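Local structure of BtGH115A (Bacteroides thetaiotaomicron, 5BY3) at residues Pro176-Lys180 with Thr181-Ser185; Phe223-Lys226 with Gly227-Glu230; Ala271-Gln274 with Phe275-Arg279; Lys281-Ala284 with Gly285-Ile288. The protein acts as a family GH115 4-O-methyl-alpha-glucuronidase with specificity for decorated arabinogalactans. All blocks are in the same frame, centred on the assembly; numbering follows the deposited sequence.

Contact 1: Pro176-Lys180 with Thr181-Ser185; sequences PWSNK and TYEPS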
loop_
_atom_site.group_PDB
_atom_site.type_symbol
_atom_site.label_atom_id
_atom_site.label_comp_id
_atom_site.label_asym_id
_atom_site.label_seq_id
_atom_site.Cartn_x
_atom_site.Cartn_y
_atom_site.Cartn_z
ATOM N N PRO A 176 3.945 -8.081 -18.846
ATOM C CA PRO A 176 4.905 -8.165 -19.982
ATOM C C PRO A 176 6.345 -8.371 -19.544
ATOM O O PRO A 176 7.083 -9.088 -20.204
ATOM C CB PRO A 176 4.754 -6.831 -20.726
ATOM C CG PRO A 176 4.029 -5.924 -19.795
ATOM C CD PRO A 176 3.277 -6.762 -18.796
ATOM N N TRP A 177 6.734 -7.782 -18.423
ATOM C CA TRP A 177 8.077 -8.002 -17.906
ATOM C C TRP A 177 8.337 -9.490 -17.620
ATOM O O TRP A 177 9.378 -10.027 -17.993
ATOM C CB TRP A 177 8.313 -7.147 -16.668
ATOM C CG TRP A 177 9.546 -7.510 -15.978
ATOM C CD1 TRP A 177 10.831 -7.172 -16.351
ATOM C CD2 TRP A 177 9.658 -8.313 -14.794
ATOM N NE1 TRP A 177 11.721 -7.725 -15.460
ATOM C CE2 TRP A 177 11.033 -8.442 -14.508
ATOM C CE3 TRP A 177 8.725 -8.955 -13.961
ATOM C CZ2 TRP A 177 11.511 -9.162 -13.408
ATOM C CZ3 TRP A 177 9.214 -9.698 -12.844
ATOM C CH2 TRP A 177 10.590 -9.794 -12.593
ATOM N N SER A 178 7.389 -10.154 -16.968
ATOM C CA SER A 178 7.529 -11.581 -16.680
ATOM C C SER A 178 7.539 -12.461 -17.956
ATOM O O SER A 178 8.490 -13.231 -18.170
ATOM C CB SER A 178 6.434 -12.044 -15.719
ATOM O OG SER A 178 6.642 -13.396 -15.406
ATOM N N ASN A 179 6.485 -12.294 -18.769
ATOM C CA ASN A 179 6.196 -12.986 -20.030
ATOM C C ASN A 179 7.189 -12.796 -21.191
ATOM O O ASN A 179 7.202 -13.587 -22.121
ATOM C CB ASN A 179 4.813 -12.509 -20.495
ATOM C CG ASN A 179 4.211 -13.370 -21.585
ATOM O OD1 ASN A 179 3.916 -14.541 -21.378
ATOM N ND2 ASN A 179 3.985 -12.778 -22.730
ATOM N N LYS A 180 7.989 -11.735 -21.159
ATOM C CA LYS A 180 8.971 -11.478 -22.239
ATOM C C LYS A 180 10.410 -11.235 -21.740
ATOM O O LYS A 180 11.348 -11.696 -22.369
ATOM C CB LYS A 180 8.528 -10.349 -23.191
ATOM C CG LYS A 180 7.031 -10.232 -23.399
ATOM C CD LYS A 180 6.501 -10.709 -24.736
ATOM C CE LYS A 180 5.432 -9.691 -25.146
ATOM N NZ LYS A 180 4.577 -10.060 -26.300
ATOM N N THR A 181 10.579 -10.561 -20.601
ATOM C CA THR A 181 11.912 -10.242 -20.133
ATOM C C THR A 181 12.521 -11.213 -19.131
ATOM O O THR A 181 13.638 -11.684 -19.341
ATOM C CB THR A 181 11.980 -8.840 -19.577
ATOM O OG1 THR A 181 11.345 -7.940 -20.493
ATOM C CG2 THR A 181 13.434 -8.458 -19.384
ATOM N N TYR A 182 11.799 -11.538 -18.059
ATOM C CA TYR A 182 12.374 -12.374 -17.010
ATOM C C TYR A 182 12.172 -13.870 -17.158
ATOM O O TYR A 182 13.096 -14.643 -16.915
ATOM C CB TYR A 182 11.928 -11.912 -15.623
ATOM C CG TYR A 182 12.595 -12.706 -14.535
ATOM C CD1 TYR A 182 13.964 -12.607 -14.322
ATOM C CD2 TYR A 182 11.863 -13.608 -13.766
ATOM C CE1 TYR A 182 14.591 -13.369 -13.342
ATOM C CE2 TYR A 182 12.470 -14.373 -12.783
ATOM C CZ TYR A 182 13.834 -14.243 -12.574
ATOM O OH TYR A 182 14.437 -14.982 -11.602
ATOM N N GLU A 183 10.955 -14.288 -17.499
ATOM C CA GLU A 183 10.665 -15.709 -17.694
ATOM C C GLU A 183 9.915 -15.838 -19.021
ATOM O O GLU A 183 8.675 -16.000 -19.013
ATOM C CB GLU A 183 9.810 -16.198 -16.546
ATOM C CG GLU A 183 9.685 -17.704 -16.392
ATOM C CD GLU A 183 8.713 -18.063 -15.289
ATOM O OE1 GLU A 183 8.211 -17.128 -14.619
ATOM O OE2 GLU A 183 8.455 -19.270 -15.083
ATOM N N PRO A 184 10.648 -15.712 -20.161
ATOM C CA PRO A 184 10.001 -15.592 -21.484
ATOM C C PRO A 184 9.154 -16.836 -21.774
ATOM O O PRO A 184 9.618 -17.963 -21.635
ATOM C CB PRO A 184 11.193 -15.486 -22.449
ATOM C CG PRO A 184 12.352 -15.051 -21.596
ATOM C CD PRO A 184 12.127 -15.725 -20.287
ATOM N N SER A 185 7.890 -16.637 -22.078
ATOM C CA SER A 185 7.014 -17.767 -22.272
ATOM C C SER A 185 6.215 -17.572 -23.545
ATOM O O SER A 185 5.994 -16.449 -23.997
ATOM C CB SER A 185 6.119 -17.990 -21.045
ATOM O OG SER A 185 5.123 -18.958 -21.321
#
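The C-terminal end of helix 174-182 brings W177 and Y182, five residues apart, side by side. CG set opposite the backbone N in both residues (chi1 170° for W177, -176° for Y182) sends the two side chains the same way. CB of Y182 rests over one face of the W177 six-membered ring, 3.9 Å from the centroid and displaced toward the rim, a CH-pi contact in which CZ2 of W177 is the nearest ring atom to Y182 CB, at 3.6 Å. The ring planes are within 10° of parallel but slid so far apart that they barely overlap. Crossing the indole at about a right angle, T181 turns CB to CD1 of W177. In the TIM-barrel fold of this family, the helix belongs to the connection between strand 162-166 and helix 193-205; its P176 side chain lies about 10 Å from the bound nickel ion. The spacing of the two aromatics reflects a wider pi-type turn. W177 O takes two N-H groups, Y182 N at 2.9 Å and T181 N at 2.9 Å, the latter from above the carbonyl plane. E183 N bonds to S178 O at 2.8 Å, and S185 N to N179 O at 3.1 Å. Farther out, W177 NE1 bonds to K610 O and Y182 OH to R198 NE, while T195 OG1 pairs with both S178 OG and E183 OE1.

Contact 2: Phe223-Lys226 with Gly227-Glu230; sequences FLTK and GNRE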
loop_
_atom_site.group_PDB
_atom_site.type_symbol
_atom_site.label_atom_id
_atom_site.label_comp_id
_atom_site.label_asym_id
_atom_site.label_seq_id
_atom_site.Cartn_x
_atom_site.Cartn_y
_atom_site.Cartn_z
ATOM N N PHE A 223 -3.641 -20.677 -10.962
ATOM C CA PHE A 223 -3.797 -22.099 -10.665
ATOM C C PHE A 223 -3.955 -22.954 -11.918
ATOM O O PHE A 223 -4.029 -24.187 -11.846
ATOM C CB PHE A 223 -4.968 -22.289 -9.725
ATOM C CG PHE A 223 -4.658 -21.993 -8.287
ATOM C CD1 PHE A 223 -3.732 -22.774 -7.576
ATOM C CD2 PHE A 223 -5.346 -20.988 -7.613
ATOM C CE1 PHE A 223 -3.466 -22.541 -6.230
ATOM C CE2 PHE A 223 -5.099 -20.751 -6.261
ATOM C CZ PHE A 223 -4.162 -21.531 -5.567
ATOM N N LEU A 224 -4.015 -22.270 -13.056
ATOM C CA LEU A 224 -3.969 -22.861 -14.394
ATOM C C LEU A 224 -2.583 -22.716 -15.019
ATOM O O LEU A 224 -2.443 -22.848 -16.236
ATOM C CB LEU A 224 -5.020 -22.190 -15.303
ATOM C CG LEU A 224 -6.467 -22.541 -14.960
ATOM C CD1 LEU A 224 -7.419 -22.079 -16.050
ATOM C CD2 LEU A 224 -6.571 -24.045 -14.726
ATOM N N THR A 225 -1.575 -22.418 -14.189
ATOM C CA THR A 225 -0.201 -22.229 -14.655
ATOM C C THR A 225 0.600 -23.330 -14.020
ATOM O O THR A 225 0.576 -23.498 -12.807
ATOM C CB THR A 225 0.387 -20.846 -14.271
ATOM O OG1 THR A 225 -0.497 -19.796 -14.697
ATOM C CG2 THR A 225 1.790 -20.631 -14.883
ATOM N N LYS A 226 1.310 -24.083 -14.844
ATOM C CA LYS A 226 2.101 -25.188 -14.354
ATOM C C LYS A 226 3.317 -24.680 -13.535
ATOM O O LYS A 226 4.124 -23.878 -14.016
ATOM C CB LYS A 226 2.481 -26.096 -15.544
ATOM C CG LYS A 226 3.499 -27.192 -15.273
ATOM C CD LYS A 226 2.853 -28.442 -14.704
ATOM C CE LYS A 226 3.745 -29.653 -14.953
ATOM N NZ LYS A 226 3.705 -30.540 -13.762
ATOM N N GLY A 227 3.407 -25.153 -12.298
ATOM C CA GLY A 227 4.502 -24.827 -11.390
ATOM C C GLY A 227 4.085 -23.948 -10.224
ATOM O O GLY A 227 4.565 -24.115 -9.087
ATOM N N ASN A 228 3.152 -23.046 -10.511
ATOM C CA ASN A 228 2.810 -21.931 -9.633
ATOM C C ASN A 228 2.342 -22.376 -8.265
ATOM O O ASN A 228 2.872 -21.909 -7.238
ATOM C CB ASN A 228 1.783 -21.020 -10.307
ATOM C CG ASN A 228 2.403 -20.045 -11.300
ATOM O OD1 ASN A 228 1.718 -19.130 -11.776
ATOM N ND2 ASN A 228 3.697 -20.212 -11.606
ATOM N N ARG A 229 1.386 -23.303 -8.263
ATOM C CA ARG A 229 0.815 -23.868 -7.051
ATOM C C ARG A 229 1.908 -24.529 -6.173
ATOM O O ARG A 229 2.015 -24.241 -4.951
ATOM C CB ARG A 229 -0.287 -24.844 -7.456
ATOM C CG ARG A 229 -1.085 -25.459 -6.325
ATOM C CD ARG A 229 -2.029 -26.543 -6.834
ATOM N NE ARG A 229 -1.333 -27.575 -7.603
ATOM C CZ ARG A 229 -0.657 -28.597 -7.075
ATOM N NH1 ARG A 229 -0.581 -28.746 -5.755
ATOM N NH2 ARG A 229 -0.050 -29.476 -7.876
ATOM N N GLU A 230 2.752 -25.344 -6.807
ATOM C CA GLU A 230 3.899 -26.008 -6.139
ATOM C C GLU A 230 4.983 -25.025 -5.635
ATOM O O GLU A 230 5.567 -25.237 -4.551
ATOM C CB GLU A 230 4.496 -27.095 -7.045
ATOM C CG GLU A 230 3.502 -28.207 -7.443
ATOM C CD GLU A 230 2.920 -28.074 -8.870
ATOM O OE1 GLU A 230 2.439 -26.977 -9.296
ATOM O OE2 GLU A 230 2.937 -29.110 -9.582
#
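T225 and N228 meet at the N-terminus of helix 228-235, a helix of the TIM-barrel fold, with G227 at the N-cap position. The amide of N228 leans over the methyl side of T225: OD1 of N228 stands 3.3 Å from CB of T225 and 3.5 Å from its CG2, and ND2 is 3.8 Å from the same methyl. This placement follows from a chi1 of -81° in N228, which keeps CG next to the residue's own backbone N and turns it back on the preceding loop. Through the backbone, N228 N gives a weak hydrogen bond to T225 O at 3.5 Å. Replacing N228 by an alanine would remove the whole amide and is likely to open a gap between T225 and P193 of helix 193-205, which the asparagine also touches. A second contact spans the turn at F223, whose ring receives CG of R229 at its edge, in plane, 3.8 Å from CE1; the ring and guanidinium planes are turned only 17° apart. In the next shell, G227 shapes the turn: its positive phi of 111° would jam a CB against K226 O. Charges gather beyond the turn, where K226 NZ lies 4.5 Å from E230 OE2, more distant than a salt bridge. R229 NH2 and the same E230 OE2, 3.5 Å apart, form a salt bridge by charge alone, the oxygen standing off the guanidinium plane with no hydrogen bond directed to it. T225 itself is positioned by its hydroxyl, OG1, which hydrogen-bonds to the backbone oxygen of P221.

Contact 3: Ala271-Gln274 with Phe275-Arg279; sequences AVYQ and FWEDR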
loop_
_atom_site.group_PDB
_atom_site.type_symbol
_atom_site.label_atom_id
_atom_site.label_comp_id
_atom_site.label_asym_id
_atom_site.label_seq_id
_atom_site.Cartn_x
_atom_site.Cartn_y
_atom_site.Cartn_z
ATOM N N ALA A 271 -23.475 -25.475 -12.442
ATOM C CA ALA A 271 -22.219 -25.276 -13.177
ATOM C C ALA A 271 -21.248 -24.407 -12.361
ATOM O O ALA A 271 -20.045 -24.580 -12.444
ATOM C CB ALA A 271 -22.486 -24.648 -14.542
ATOM N N VAL A 272 -21.776 -23.487 -11.569
ATOM C CA VAL A 272 -20.930 -22.579 -10.816
ATOM C C VAL A 272 -20.314 -23.400 -9.692
ATOM O O VAL A 272 -19.072 -23.407 -9.545
ATOM C CB VAL A 272 -21.694 -21.315 -10.350
ATOM C CG1 VAL A 272 -20.865 -20.488 -9.389
ATOM C CG2 VAL A 272 -22.045 -20.448 -11.553
ATOM N N TYR A 273 -21.164 -24.159 -8.978
ATOM C CA TYR A 273 -20.724 -25.089 -7.929
ATOM C C TYR A 273 -19.628 -26.035 -8.425
ATOM O O TYR A 273 -18.589 -26.156 -7.769
ATOM C CB TYR A 273 -21.903 -25.841 -7.274
ATOM C CG TYR A 273 -21.482 -26.814 -6.198
ATOM C CD1 TYR A 273 -21.040 -28.101 -6.530
ATOM C CD2 TYR A 273 -21.517 -26.451 -4.855
ATOM C CE1 TYR A 273 -20.640 -29.002 -5.550
ATOM C CE2 TYR A 273 -21.124 -27.337 -3.859
ATOM C CZ TYR A 273 -20.695 -28.616 -4.209
ATOM O OH TYR A 273 -20.290 -29.512 -3.243
ATOM N N GLN A 274 -19.845 -26.667 -9.575
ATOM C CA GLN A 274 -18.883 -27.593 -10.177
ATOM C C GLN A 274 -17.528 -26.926 -10.375
ATOM O O GLN A 274 -16.525 -27.419 -9.899
ATOM C CB GLN A 274 -19.395 -28.092 -11.533
ATOM C CG GLN A 274 -20.572 -29.071 -11.475
ATOM C CD GLN A 274 -20.961 -29.654 -12.841
ATOM O OE1 GLN A 274 -20.796 -29.008 -13.884
ATOM N NE2 GLN A 274 -21.475 -30.885 -12.838
ATOM N N PHE A 275 -17.536 -25.816 -11.114
ATOM C CA PHE A 275 -16.417 -24.888 -11.317
ATOM C C PHE A 275 -15.560 -24.703 -10.047
ATOM O O PHE A 275 -14.385 -25.046 -10.039
ATOM C CB PHE A 275 -17.023 -23.548 -11.814
ATOM C CG PHE A 275 -16.049 -22.419 -11.926
ATOM C CD1 PHE A 275 -15.134 -22.361 -12.984
ATOM C CD2 PHE A 275 -16.060 -21.384 -10.996
ATOM C CE1 PHE A 275 -14.242 -21.303 -13.097
ATOM C CE2 PHE A 275 -15.168 -20.328 -11.104
ATOM C CZ PHE A 275 -14.261 -20.293 -12.156
ATOM N N TRP A 276 -16.165 -24.190 -8.976
ATOM C CA TRP A 276 -15.518 -24.052 -7.659
ATOM C C TRP A 276 -14.924 -25.374 -7.149
ATOM O O TRP A 276 -13.734 -25.422 -6.790
ATOM C CB TRP A 276 -16.529 -23.528 -6.644
ATOM C CG TRP A 276 -16.991 -22.154 -6.845
ATOM C CD1 TRP A 276 -16.335 -21.156 -7.517
ATOM C CD2 TRP A 276 -18.181 -21.571 -6.338
ATOM N NE1 TRP A 276 -17.059 -20.006 -7.493
ATOM C CE2 TRP A 276 -18.188 -20.211 -6.753
ATOM C CE3 TRP A 276 -19.251 -22.051 -5.584
ATOM C CZ2 TRP A 276 -19.225 -19.322 -6.432
ATOM C CZ3 TRP A 276 -20.280 -21.165 -5.247
ATOM C CH2 TRP A 276 -20.259 -19.809 -5.680
ATOM N N GLU A 277 -15.746 -26.436 -7.177
ATOM C CA GLU A 277 -15.415 -27.765 -6.642
ATOM C C GLU A 277 -14.131 -28.355 -7.181
ATOM O O GLU A 277 -13.303 -28.851 -6.411
ATOM C CB GLU A 277 -16.564 -28.748 -6.876
ATOM C CG GLU A 277 -16.227 -30.209 -6.571
ATOM C CD GLU A 277 -17.376 -31.148 -6.876
ATOM O OE1 GLU A 277 -17.984 -31.686 -5.909
ATOM O OE2 GLU A 277 -17.668 -31.328 -8.084
ATOM N N ASP A 278 -13.960 -28.315 -8.494
ATOM C CA ASP A 278 -12.790 -28.930 -9.104
ATOM C C ASP A 278 -11.523 -28.358 -8.499
ATOM O O ASP A 278 -10.549 -29.078 -8.280
ATOM C CB ASP A 278 -12.814 -28.715 -10.610
ATOM C CG ASP A 278 -14.000 -29.395 -11.290
ATOM O OD1 ASP A 278 -14.689 -30.193 -10.608
ATOM O OD2 ASP A 278 -14.217 -29.138 -12.513
ATOM N N ARG A 279 -11.583 -27.052 -8.206
ATOM C CA ARG A 279 -10.474 -26.264 -7.692
ATOM C C ARG A 279 -10.180 -26.573 -6.225
ATOM O O ARG A 279 -9.049 -26.852 -5.885
ATOM C CB ARG A 279 -10.763 -24.766 -7.898
ATOM C CG ARG A 279 -9.883 -23.795 -7.129
ATOM C CD ARG A 279 -8.400 -23.848 -7.518
ATOM N NE ARG A 279 -8.170 -24.066 -8.940
ATOM C CZ ARG A 279 -8.265 -23.127 -9.863
ATOM N NH1 ARG A 279 -8.591 -21.877 -9.529
ATOM N NH2 ARG A 279 -8.035 -23.426 -11.120
#
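V272 and W276 lie side by side one helical turn apart, both side chains pointing the same way, and between them show how backbone bonding and side-chain packing share a turn. W276 N bonds to V272 O at 3.1 Å, while CG1 of V272, placed opposite its own backbone N (chi1 171°), covers one face of the indole 3.8 Å from the six-membered centroid, a CH-pi contact. The neighbouring carbonyls are satisfied in the same i to i+4 pattern. F275 N reaches A271 O at 3.1 Å; E277 N meets Y273 O at 2.9 Å; and D278 N meets Q274 O at 3.1 Å. All belong to helix 265-283, which follows helix 251-258 in the connection from strand 238-239 to strand 290-291 of the TIM barrel and packs on helices 251-258 and 308-329. V272 O also sits at the edge of the F275 ring, in its plane, and that ring meets W255 of helix 251-258 edge-to-face. Putting a serine in place of W276 would probably leave V272 CG1 without the aromatic face it rests on and open a gap toward Y265. E277 brings OE1 to 3.8 Å from CE1 of Y273, and that oxygen is held by a hydrogen bond with Y329 OH.

Contact 4: Lys281-Ala284 with Gly285-Ile288; sequences KEVA and GQEI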
loop_
_atom_site.group_PDB
_atom_site.type_symbol
_atom_site.label_atom_id
_atom_site.label_comp_id
_atom_site.label_asym_id
_atom_site.label_seq_id
_atom_site.Cartn_x
_atom_site.Cartn_y
_atom_site.Cartn_z
ATOM N N LYS A 281 -10.833 -29.249 -4.789
ATOM C CA LYS A 281 -10.269 -30.598 -4.870
ATOM C C LYS A 281 -8.748 -30.592 -5.017
ATOM O O LYS A 281 -8.055 -31.271 -4.257
ATOM C CB LYS A 281 -10.877 -31.402 -6.031
ATOM C CG LYS A 281 -12.214 -32.062 -5.757
ATOM C CD LYS A 281 -12.439 -33.228 -6.715
ATOM C CE LYS A 281 -13.897 -33.674 -6.711
ATOM N NZ LYS A 281 -14.204 -34.774 -7.678
ATOM N N GLU A 282 -8.227 -29.824 -5.972
ATOM C CA GLU A 282 -6.785 -29.888 -6.297
ATOM C C GLU A 282 -5.850 -29.110 -5.340
ATOM O O GLU A 282 -4.618 -29.201 -5.447
ATOM C CB GLU A 282 -6.554 -29.470 -7.751
ATOM C CG GLU A 282 -6.864 -28.012 -8.018
ATOM C CD GLU A 282 -6.528 -27.575 -9.433
ATOM O OE1 GLU A 282 -6.118 -28.416 -10.267
ATOM O OE2 GLU A 282 -6.684 -26.369 -9.707
ATOM N N VAL A 283 -6.452 -28.394 -4.390
ATOM C CA VAL A 283 -5.810 -27.338 -3.623
ATOM C C VAL A 283 -6.072 -27.488 -2.106
ATOM O O VAL A 283 -5.624 -26.658 -1.319
ATOM C CB VAL A 283 -6.263 -25.962 -4.245
ATOM C CG1 VAL A 283 -7.052 -25.036 -3.320
ATOM C CG2 VAL A 283 -5.131 -25.264 -4.984
ATOM N N ALA A 284 -6.761 -28.562 -1.699
ATOM C CA ALA A 284 -7.214 -28.791 -0.295
ATOM C C ALA A 284 -6.140 -29.080 0.798
ATOM O O ALA A 284 -6.366 -28.822 1.994
ATOM C CB ALA A 284 -8.286 -29.879 -0.269
ATOM N N GLY A 285 -5.001 -29.644 0.401
ATOM C CA GLY A 285 -3.898 -29.872 1.337
ATOM C C GLY A 285 -2.817 -28.843 1.097
ATOM O O GLY A 285 -1.673 -29.180 0.762
ATOM N N GLN A 286 -3.200 -27.576 1.239
ATOM C CA GLN A 286 -2.354 -26.463 0.845
ATOM C C GLN A 286 -2.786 -25.203 1.573
ATOM O O GLN A 286 -3.956 -25.041 1.910
ATOM C CB GLN A 286 -2.405 -26.270 -0.672
ATOM C CG GLN A 286 -1.297 -25.405 -1.244
ATOM C CD GLN A 286 -0.992 -25.686 -2.713
ATOM O OE1 GLN A 286 -1.601 -26.546 -3.364
ATOM N NE2 GLN A 286 -0.025 -24.962 -3.235
ATOM N N GLU A 287 -1.811 -24.336 1.823
ATOM C CA GLU A 287 -2.016 -23.053 2.467
ATOM C C GLU A 287 -2.740 -22.088 1.521
ATOM O O GLU A 287 -2.150 -21.539 0.560
ATOM C CB GLU A 287 -0.683 -22.497 2.963
ATOM C CG GLU A 287 0.053 -23.463 3.903
ATOM C CD GLU A 287 1.552 -23.217 3.963
ATOM O OE1 GLU A 287 2.238 -23.288 2.907
ATOM O OE2 GLU A 287 2.044 -22.961 5.081
ATOM N N ILE A 288 -4.041 -21.945 1.808
ATOM C CA ILE A 288 -5.004 -21.177 1.022
ATOM C C ILE A 288 -5.846 -20.404 1.998
ATOM O O ILE A 288 -6.175 -20.927 3.073
ATOM C CB ILE A 288 -5.979 -22.102 0.234
ATOM C CG1 ILE A 288 -5.222 -23.113 -0.653
ATOM C CG2 ILE A 288 -7.049 -21.283 -0.512
ATOM C CD1 ILE A 288 -4.397 -22.471 -1.756
#
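Q286 reaches back over V283, three residues earlier, and its side chain can be followed outward from the backbone. CB comes first, 3.3 Å from V283 O. CG stands opposite the backbone N (chi1 -164°) and the chain runs on extended, which carries the amide past the valine: OE1 lies 4.1 Å from CG2 of V283. At the tip, NE2 gives a weak hydrogen bond to R229 O of helix 228-235. Here helix 265-283 gives way to the loop before strand 290-291, an alpha-to-beta connection of the TIM barrel. No hydrogen bond joins the two halves of the turn, and apolar contact does the work instead. I288 crosses V283 at about a right angle, its CG1 3.8 Å from V283 CG1 and its CD1 4.0 Å from the same methyl, while I288 CG1 also lies 3.6 Å from V283 O. The valine's chi1 of 118° is far from a staggered position, consistent with some strain. Just before I288, E287 pairs through its backbone with M239 of strand 238-239, and the I288 side chain touches the same methionine.

All four contacts are local and partly buried, mixing buried and exposed residues. Contacts 3 and 4 share helix 265-283: the first is regular helix with its carbonyls engaged turn by turn, the second is the passage from that helix into the following loop, joined by apolar contact without hydrogen bonds between its segments. Contact 2 lies at a helix start and touches both, F223 being the common piece, with R279 of contact 3 against its CB and V283 and I288 of contact 4 against its ring. Contact 1 stands apart, its centre about 16 Å from that of contact 2; like contact 4 it is a helix end, but one bonded through widened turns and packed with aromatic rings.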